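Local coordinates for protein HTH-type transcriptional regulator LysG (Mycobacterium tuberculosis, PDB 3ISP) that probably activates expression of the exporter LysE and represses its own gene as a DNA-binding LysR-family homodimer, at residues A[226-229]-A[230-234]; A[125-128]-A[129-133]; A[34-37]-A[38-42]; A[64-67]-A[68-72]. All coordinates share one frame; numbering follows the deposited sequence.

Contact 1 of 4, residues A[226-229]-A[230-234]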
loop_
_atom_site.group_PDB
_atom_site.type_symbol
_atom_site.label_atom_id
_atom_site.label_comp_id
_atom_site.label_asym_id
_atom_site.label_seq_id
_atom_site.Cartn_x
_atom_site.Cartn_y
_atom_site.Cartn_z
ATOM N N GLY A 226 -8.831 -5.989 24.611
ATOM C CA GLY A 226 -9.554 -4.945 23.917
ATOM C C GLY A 226 -10.854 -5.433 23.318
ATOM O O GLY A 226 -11.905 -4.829 23.540
ATOM N N PHE A 227 -10.781 -6.521 22.551
ATOM C CA PHE A 227 -11.950 -7.101 21.897
ATOM C C PHE A 227 -12.871 -7.649 22.953
ATOM O O PHE A 227 -14.090 -7.567 22.816
ATOM C CB PHE A 227 -11.534 -8.241 20.976
ATOM C CG PHE A 227 -12.566 -8.619 19.946
ATOM C CD1 PHE A 227 -12.787 -7.817 18.839
ATOM C CD2 PHE A 227 -13.270 -9.802 20.055
ATOM C CE1 PHE A 227 -13.716 -8.165 17.873
ATOM C CE2 PHE A 227 -14.198 -10.163 19.087
ATOM C CZ PHE A 227 -14.421 -9.338 17.996
ATOM N N THR A 228 -12.291 -8.200 24.015
ATOM C CA THR A 228 -13.107 -8.798 25.069
ATOM C C THR A 228 -13.877 -7.751 25.895
ATOM O O THR A 228 -15.058 -7.952 26.209
ATOM C CB THR A 228 -12.300 -9.759 25.978
ATOM O OG1 THR A 228 -11.898 -10.902 25.217
ATOM C CG2 THR A 228 -13.149 -10.236 27.147
ATOM N N ALA A 229 -13.222 -6.642 26.238
ATOM C CA ALA A 229 -13.896 -5.569 26.969
ATOM C C ALA A 229 -15.027 -4.968 26.135
ATOM O O ALA A 229 -16.125 -4.756 26.627
ATOM C CB ALA A 229 -12.909 -4.494 27.404
ATOM N N ALA A 230 -14.754 -4.704 24.867
ATOM C CA ALA A 230 -15.787 -4.236 23.957
ATOM C C ALA A 230 -17.054 -5.077 24.082
ATOM O O ALA A 230 -18.145 -4.544 24.300
ATOM C CB ALA A 230 -15.278 -4.250 22.529
ATOM N N ALA A 231 -16.911 -6.393 23.938
ATOM C CA ALA A 231 -18.068 -7.273 23.973
ATOM C C ALA A 231 -18.678 -7.271 25.361
ATOM O O ALA A 231 -19.888 -7.143 25.507
ATOM C CB ALA A 231 -17.701 -8.679 23.557
ATOM N N ARG A 232 -17.842 -7.412 26.383
ATOM C CA ARG A 232 -18.337 -7.412 27.750
ATOM C C ARG A 232 -19.071 -6.103 28.076
ATOM O O ARG A 232 -20.035 -6.100 28.833
ATOM C CB ARG A 232 -17.203 -7.661 28.734
ATOM C CG ARG A 232 -16.922 -9.125 28.988
ATOM C CD ARG A 232 -15.809 -9.287 30.021
ATOM N NE ARG A 232 -15.436 -10.684 30.230
ATOM C CZ ARG A 232 -16.120 -11.550 30.979
ATOM N NH1 ARG A 232 -17.231 -11.170 31.595
ATOM N NH2 ARG A 232 -15.694 -12.803 31.105
ATOM N N ALA A 233 -18.616 -5.006 27.477
ATOM C CA ALA A 233 -19.211 -3.689 27.645
ATOM C C ALA A 233 -20.340 -3.383 26.639
ATOM O O ALA A 233 -20.587 -2.228 26.292
ATOM C CB ALA A 233 -18.130 -2.630 27.557
ATOM N N GLY A 234 -21.015 -4.418 26.163
ATOM C CA GLY A 234 -22.141 -4.254 25.265
ATOM C C GLY A 234 -22.000 -3.370 24.039
ATOM O O GLY A 234 -23.001 -2.962 23.458
#

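Contact 2 of 4, residues A[125-128]-A[129-133]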
loop_
_atom_site.group_PDB
_atom_site.type_symbol
_atom_site.label_atom_id
_atom_site.label_comp_id
_atom_site.label_asym_id
_atom_site.label_seq_id
_atom_site.Cartn_x
_atom_site.Cartn_y
_atom_site.Cartn_z
ATOM N N ARG A 125 5.812 -13.709 17.830
ATOM C CA ARG A 125 5.218 -12.568 17.163
ATOM C C ARG A 125 3.747 -12.850 16.999
ATOM O O ARG A 125 3.368 -13.928 16.553
ATOM C CB ARG A 125 5.798 -12.406 15.760
ATOM C CG ARG A 125 7.294 -12.577 15.647
ATOM C CD ARG A 125 7.995 -11.439 16.333
ATOM N NE ARG A 125 9.437 -11.520 16.166
ATOM C CZ ARG A 125 10.087 -11.040 15.114
ATOM N NH1 ARG A 125 9.420 -10.457 14.129
ATOM N NH2 ARG A 125 11.402 -11.155 15.049
ATOM N N ILE A 126 2.907 -11.886 17.338
ATOM C CA ILE A 126 1.488 -12.036 17.086
ATOM C C ILE A 126 1.185 -11.450 15.730
ATOM O O ILE A 126 1.201 -10.240 15.555
ATOM C CB ILE A 126 0.646 -11.333 18.134
ATOM C CG1 ILE A 126 0.974 -11.881 19.519
ATOM C CG2 ILE A 126 -0.809 -11.528 17.827
ATOM C CD1 ILE A 126 0.641 -13.333 19.687
ATOM N N GLU A 127 0.911 -12.315 14.766
ATOM C CA GLU A 127 0.689 -11.873 13.410
ATOM C C GLU A 127 -0.519 -12.582 12.822
ATOM O O GLU A 127 -0.817 -13.721 13.180
ATOM C CB GLU A 127 1.928 -12.155 12.552
ATOM C CG GLU A 127 3.235 -11.615 13.128
ATOM C CD GLU A 127 3.276 -10.091 13.243
ATOM O OE1 GLU A 127 2.272 -9.423 12.891
ATOM O OE2 GLU A 127 4.318 -9.561 13.695
ATOM N N ASP A 128 -1.221 -11.908 11.922
ATOM C CA ASP A 128 -2.325 -12.555 11.236
ATOM C C ASP A 128 -1.792 -13.465 10.122
ATOM O O ASP A 128 -0.585 -13.715 10.033
ATOM C CB ASP A 128 -3.364 -11.536 10.718
ATOM C CG ASP A 128 -2.794 -10.537 9.687
ATOM O OD1 ASP A 128 -1.776 -10.814 8.997
ATOM O OD2 ASP A 128 -3.405 -9.456 9.556
ATOM N N GLN A 129 -2.698 -13.961 9.286
ATOM C CA GLN A 129 -2.338 -14.870 8.215
ATOM C C GLN A 129 -1.287 -14.261 7.316
ATOM O O GLN A 129 -0.239 -14.866 7.070
ATOM C CB GLN A 129 -3.571 -15.195 7.383
ATOM C CG GLN A 129 -3.516 -16.527 6.695
ATOM C CD GLN A 129 -4.402 -16.570 5.472
ATOM O OE1 GLN A 129 -4.252 -15.760 4.558
ATOM N NE2 GLN A 129 -5.334 -17.520 5.445
ATOM N N ASP A 130 -1.568 -13.065 6.812
ATOM C CA ASP A 130 -0.674 -12.461 5.832
ATOM C C ASP A 130 0.668 -12.079 6.441
ATOM O O ASP A 130 1.713 -12.438 5.918
ATOM C CB ASP A 130 -1.332 -11.275 5.131
ATOM C CG ASP A 130 -2.403 -11.707 4.150
ATOM O OD1 ASP A 130 -2.614 -12.930 3.987
ATOM O OD2 ASP A 130 -3.039 -10.824 3.538
ATOM N N HIS A 131 0.635 -11.367 7.558
ATOM C CA HIS A 131 1.866 -10.963 8.212
ATOM C C HIS A 131 2.805 -12.143 8.490
ATOM O O HIS A 131 4.024 -12.025 8.305
ATOM C CB HIS A 131 1.568 -10.208 9.505
ATOM C CG HIS A 131 0.946 -8.860 9.296
ATOM N ND1 HIS A 131 1.622 -7.809 8.708
ATOM C CD2 HIS A 131 -0.280 -8.382 9.624
ATOM C CE1 HIS A 131 0.833 -6.749 8.670
ATOM N NE2 HIS A 131 -0.326 -7.071 9.219
ATOM N N SER A 132 2.245 -13.273 8.926
ATOM C CA SER A 132 3.059 -14.444 9.283
ATOM C C SER A 132 3.670 -15.151 8.069
ATOM O O SER A 132 4.816 -15.589 8.118
ATOM C CB SER A 132 2.276 -15.429 10.164
ATOM O OG SER A 132 1.310 -16.140 9.417
ATOM N N ALA A 133 2.920 -15.257 6.976
ATOM C CA ALA A 133 3.478 -15.828 5.751
ATOM C C ALA A 133 4.700 -15.045 5.276
ATOM O O ALA A 133 5.640 -15.624 4.733
ATOM C CB ALA A 133 2.432 -15.879 4.663
#

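Contact 3 of 4, residues A[34-37]-A[38-42]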
loop_
_atom_site.group_PDB
_atom_site.type_symbol
_atom_site.label_atom_id
_atom_site.label_comp_id
_atom_site.label_asym_id
_atom_site.label_seq_id
_atom_site.Cartn_x
_atom_site.Cartn_y
_atom_site.Cartn_z
ATOM N N PRO A 34 33.497 -2.260 4.624
ATOM C CA PRO A 34 32.396 -1.950 3.716
ATOM C C PRO A 34 32.631 -2.615 2.373
ATOM O O PRO A 34 31.793 -3.395 1.917
ATOM C CB PRO A 34 32.496 -0.433 3.587
ATOM C CG PRO A 34 32.944 -0.000 4.948
ATOM C CD PRO A 34 33.793 -1.129 5.521
ATOM N N SER A 35 33.776 -2.321 1.763
ATOM C CA SER A 35 34.170 -2.920 0.489
ATOM C C SER A 35 33.905 -4.439 0.424
ATOM O O SER A 35 33.311 -4.935 -0.546
ATOM C CB SER A 35 35.647 -2.615 0.210
ATOM O OG SER A 35 36.051 -3.121 -1.051
ATOM N N ALA A 36 34.339 -5.167 1.456
ATOM C CA ALA A 36 34.166 -6.619 1.516
ATOM C C ALA A 36 32.693 -6.970 1.473
ATOM O O ALA A 36 32.254 -7.755 0.635
ATOM C CB ALA A 36 34.803 -7.184 2.773
ATOM N N VAL A 37 31.938 -6.378 2.389
ATOM C CA VAL A 37 30.491 -6.541 2.418
ATOM C C VAL A 37 29.897 -6.209 1.052
ATOM O O VAL A 37 29.022 -6.917 0.553
ATOM C CB VAL A 37 29.850 -5.646 3.510
ATOM C CG1 VAL A 37 28.356 -5.529 3.299
ATOM C CG2 VAL A 37 30.153 -6.197 4.887
ATOM N N SER A 38 30.397 -5.138 0.441
ATOM C CA SER A 38 29.916 -4.713 -0.865
ATOM C C SER A 38 30.218 -5.742 -1.949
ATOM O O SER A 38 29.338 -6.092 -2.733
ATOM C CB SER A 38 30.501 -3.355 -1.242
ATOM O OG SER A 38 29.968 -2.329 -0.424
ATOM N N GLN A 39 31.456 -6.223 -1.997
ATOM C CA GLN A 39 31.828 -7.214 -3.002
ATOM C C GLN A 39 31.151 -8.520 -2.687
ATOM O O GLN A 39 30.878 -9.323 -3.576
ATOM C CB GLN A 39 33.338 -7.448 -3.023
ATOM C CG GLN A 39 34.136 -6.383 -3.732
ATOM C CD GLN A 39 35.578 -6.371 -3.284
ATOM O OE1 GLN A 39 36.132 -5.315 -2.979
ATOM N NE2 GLN A 39 36.191 -7.551 -3.219
ATOM N N ARG A 40 30.902 -8.749 -1.406
ATOM C CA ARG A 40 30.318 -10.011 -0.992
ATOM C C ARG A 40 28.882 -10.092 -1.483
ATOM O O ARG A 40 28.475 -11.093 -2.077
ATOM C CB ARG A 40 30.389 -10.167 0.519
ATOM C CG ARG A 40 30.163 -11.583 0.978
ATOM C CD ARG A 40 30.819 -11.797 2.323
ATOM N NE ARG A 40 32.253 -11.529 2.279
ATOM C CZ ARG A 40 33.047 -11.582 3.343
ATOM N NH1 ARG A 40 32.538 -11.892 4.532
ATOM N NH2 ARG A 40 34.345 -11.328 3.219
ATOM N N ILE A 41 28.125 -9.024 -1.248
ATOM C CA ILE A 41 26.777 -8.911 -1.782
ATOM C C ILE A 41 26.778 -8.852 -3.316
ATOM O O ILE A 41 25.976 -9.516 -3.965
ATOM C CB ILE A 41 26.046 -7.711 -1.164
ATOM C CG1 ILE A 41 25.575 -8.074 0.241
ATOM C CG2 ILE A 41 24.863 -7.303 -2.010
ATOM C CD1 ILE A 41 24.871 -6.958 0.938
ATOM N N LYS A 42 27.698 -8.074 -3.878
ATOM C CA LYS A 42 27.914 -8.013 -5.319
ATOM C C LYS A 42 28.201 -9.369 -5.963
ATOM O O LYS A 42 27.646 -9.703 -7.012
ATOM C CB LYS A 42 29.076 -7.077 -5.633
ATOM C CG LYS A 42 28.685 -5.801 -6.360
ATOM C CD LYS A 42 28.104 -6.109 -7.730
ATOM C CE LYS A 42 27.667 -4.840 -8.440
ATOM N NZ LYS A 42 26.500 -5.068 -9.355
#

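Contact 4 of 4, residues A[64-67]-A[68-72]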
loop_
_atom_site.group_PDB
_atom_site.type_symbol
_atom_site.label_atom_id
_atom_site.label_comp_id
_atom_site.label_asym_id
_atom_site.label_seq_id
_atom_site.Cartn_x
_atom_site.Cartn_y
_atom_site.Cartn_z
ATOM N N ALA A 64 13.614 -10.358 -4.908
ATOM C CA ALA A 64 14.376 -11.541 -5.279
ATOM C C ALA A 64 15.354 -11.922 -4.195
ATOM O O ALA A 64 15.922 -13.005 -4.216
ATOM C CB ALA A 64 15.096 -11.332 -6.588
ATOM N N GLY A 65 15.553 -11.024 -3.249
ATOM C CA GLY A 65 16.461 -11.290 -2.150
ATOM C C GLY A 65 15.775 -11.970 -0.977
ATOM O O GLY A 65 16.439 -12.446 -0.061
ATOM N N ILE A 66 14.446 -12.008 -0.994
ATOM C CA ILE A 66 13.704 -12.691 0.059
ATOM C C ILE A 66 14.147 -14.149 0.221
ATOM O O ILE A 66 14.551 -14.550 1.303
ATOM C CB ILE A 66 12.166 -12.603 -0.145
ATOM C CG1 ILE A 66 11.583 -11.402 0.611
ATOM C CG2 ILE A 66 11.482 -13.868 0.345
ATOM C CD1 ILE A 66 11.699 -10.078 -0.109
ATOM N N PRO A 67 14.085 -14.941 -0.855
ATOM C CA PRO A 67 14.465 -16.354 -0.752
ATOM C C PRO A 67 15.884 -16.599 -0.213
ATOM O O PRO A 67 16.088 -17.555 0.528
ATOM C CB PRO A 67 14.343 -16.848 -2.190
ATOM C CG PRO A 67 13.332 -15.938 -2.805
ATOM C CD PRO A 67 13.579 -14.603 -2.196
ATOM N N LEU A 68 16.855 -15.768 -0.567
ATOM C CA LEU A 68 18.191 -15.930 -0.004
ATOM C C LEU A 68 18.245 -15.467 1.453
ATOM O O LEU A 68 19.107 -15.889 2.212
ATOM C CB LEU A 68 19.240 -15.181 -0.831
ATOM C CG LEU A 68 19.235 -15.283 -2.360
ATOM C CD1 LEU A 68 20.587 -14.814 -2.897
ATOM C CD2 LEU A 68 18.924 -16.687 -2.854
ATOM N N LEU A 69 17.334 -14.583 1.835
ATOM C CA LEU A 69 17.216 -14.159 3.219
ATOM C C LEU A 69 16.853 -15.355 4.067
ATOM O O LEU A 69 17.448 -15.605 5.119
ATOM C CB LEU A 69 16.119 -13.120 3.358
ATOM C CG LEU A 69 16.598 -11.683 3.303
ATOM C CD1 LEU A 69 15.556 -10.801 3.933
ATOM C CD2 LEU A 69 17.924 -11.571 4.039
ATOM N N ARG A 70 15.845 -16.078 3.596
ATOM C CA ARG A 70 15.407 -17.315 4.213
ATOM C C ARG A 70 16.553 -18.318 4.204
ATOM O O ARG A 70 16.877 -18.916 5.229
ATOM C CB ARG A 70 14.203 -17.876 3.455
ATOM C CG ARG A 70 13.665 -19.170 4.013
ATOM C CD ARG A 70 12.338 -19.548 3.377
ATOM N NE ARG A 70 12.523 -20.002 2.006
ATOM C CZ ARG A 70 12.203 -19.289 0.932
ATOM N NH1 ARG A 70 11.658 -18.080 1.065
ATOM N NH2 ARG A 70 12.419 -19.795 -0.272
ATOM N N LEU A 71 17.168 -18.475 3.036
ATOM C CA LEU A 71 18.290 -19.386 2.862
ATOM C C LEU A 71 19.373 -19.157 3.907
ATOM O O LEU A 71 19.921 -20.102 4.471
ATOM C CB LEU A 71 18.892 -19.223 1.469
ATOM C CG LEU A 71 20.065 -20.154 1.165
ATOM C CD1 LEU A 71 19.627 -21.606 1.264
ATOM C CD2 LEU A 71 20.637 -19.868 -0.206
ATOM N N ALA A 72 19.681 -17.893 4.159
ATOM C CA ALA A 72 20.701 -17.558 5.132
ATOM C C ALA A 72 20.322 -18.079 6.522
ATOM O O ALA A 72 21.176 -18.574 7.269
ATOM C CB ALA A 72 20.938 -16.050 5.156
#

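Contact 1 of 4, residues A[226-229]-A[230-234]
R232 runs its aliphatic stem alongside T228, one helical turn earlier, and the two side chains point the same way. The threonine methyl CG2 stands anti to its own backbone N, with OG1 beside that nitrogen (chi1 -67°), and this turns the methyl toward the arginine: T228 CG2 lies 3.9 Å from R232 NE, near the guanidinium plane at its edge. The arginine chain is extended, its CD and NE running beside the methyl, and NH2 ends in a long, weak ion pair with D251. The T228 hydroxyl bonds to T224 O one turn back. Beneath them i to i+4 backbone bonds run on, with R232 N 2.8 Å from T228 O. G234, with positive phi, closes the helix as the C-prime residue of a Schellman motif: G234 N bonds to A231 O at 3.0 Å and L235 N to A230 O. Small residues suit the packed sides of this helix: A231 fits against F240 and F254, while F227, the bulky exception, meets the rings of W195 and F240. A229 and A233 pack on S111 and D115 of a second subunit, placing helix 224-232 between its own strand 238-241 and a neighbouring chain.

Contact 2 of 4, residues A[125-128]-A[129-133]
The carboxylate of D128 and the imidazole of H131 are nearly coplanar, their planes 19° apart, while the carboxylate of E127 is turned 47° from the same ring. Neither acid sits squarely over a face or at an edge of the imidazole; both come at it obliquely. D128 reaches the ring's CD2 corner with OD1, and E127 OE1 lies 3.5 Å from H131 CB, where the ring joins its chain. E127 gets there by bending at chi2, so that its carboxylate folds back across the histidine at about a right angle, and its CB also lies 3.8 Å from S132 N. D128 caps the helix: OD1 accepts from H131 N at 2.9 Å, with an N-H...O angle of 168°, the donor lying nearly on the carboxylate C-O line. D128 CG lies between the backbone N and carbonyl carbon, and this brings OD1 over the first turn of helix 129-137. Aspartate suits this N-cap because its short chain reaches an amide that has no preceding helical carbonyl. Its backbone takes part too, for D128 O receives S132 N at 3.1 Å. S132 OG lies 3.1 Å from both D128 O and Q129 O, and the geometry leaves open which of them takes its single proton. S132 also packs on strands 95-101 and 143-146. The helix dipole would probably stabilise the charge of D128 at the N-cap. The two acids could favour a protonated H131 while the helix end would oppose it, so the charge of the histidine stays open.

Contact 3 of 4, residues A[34-37]-A[38-42]
S38 gives two hydrogen bonds to the carbonyl of P34, one from each of its donors. S38 N meets P34 O at 2.7 Å, nearly in line with the carbonyl, whereas S38 OG lies 3.2 Å from P34 O and stands above the carbonyl plane, 60° out of it. The hydroxyl comes back to this oxygen because OG is anti to the serine's carbonyl carbon and beside its N (chi1 -69°). Serine suits the site because a short hydroxyl can return to the preceding turn, and proline suits an early position in the helix because it has no N-H needing a partner. One residue on, S35 O takes Q39 N at 2.7 Å, and the side chains add a weak bond in the other direction, S35 OG giving its proton to Q39 OE1 at 2.9 Å. A36 O and V37 O are satisfied by R40 N and I41 N, the latter bond being 2.9 Å long. The apolar members share a flank, V37 CG1 lying 4.4 Å from I41 CD1. K42 NZ bonds to K272 O of a third subunit. Helix 34-48 carries the later part of the predicted helix-turn-helix, where the recognition helix is expected. V37 and I41 press on F23 of helix 23-27 and V17 of helix 9-20, R40 lies against Q10 and A13 of helix 9-20, and S35 and Q39 are exposed.

Contact 4 of 4, residues A[64-67]-A[68-72]
R70 folds back over P67, turning one face of its guanidinium toward the proline carbonyl: P67 O stands 4.3 Å above the plane, over its centre. The bend comes at chi3 (73°), after a chain that leaves CA with CG anti to N. That turn brings R70 NH1 to 3.8 Å from P67 CA and R70 NH2 to 4.0 Å from P67 CB. I66 CG2 approaches the same group obliquely. The charge is answered outside the turn, NH2 by a salt bridge to E85 of a third subunit and NH1 by a hydrogen bond to R137 O, which makes a long, flexible arginine apt here. Backbone bonds hold the turn together: R70 N reaches I66 O at 3.0 Å and L71 N reaches P67 O at 2.9 Å. Proline suits a place near the start of the helix, where its missing N-H breaks no ladder bond. The leucines serve the apolar flanks: L68, L69 and L71 rest on L14, V18 and L11 of helix 9-20, while L68 and L71 also meet M86 and L78 of the third subunit, consistent with the linker helix by which LysR proteins pair.

The four local contacts follow the rod of the protein from its DNA-binding end to its regulatory domain. Contact 3, in the predicted helix-turn-helix, and contact 4, on helix 66-82, have centres about 17 Å apart and both pack on helix 9-20. Contact 4 leads toward contact 2, about 18 Å away centre to centre and about 7 Å at the nearest atoms; R137, which bonds to R70, ends the helix that D128 caps. Contacts 1 and 2 share the substrate-binding-type domain, about 23 Å apart between centres, and both touch a second subunit. Contacts 1 and 3 are about 53 Å apart between centres, on opposite sides of the chain's centre.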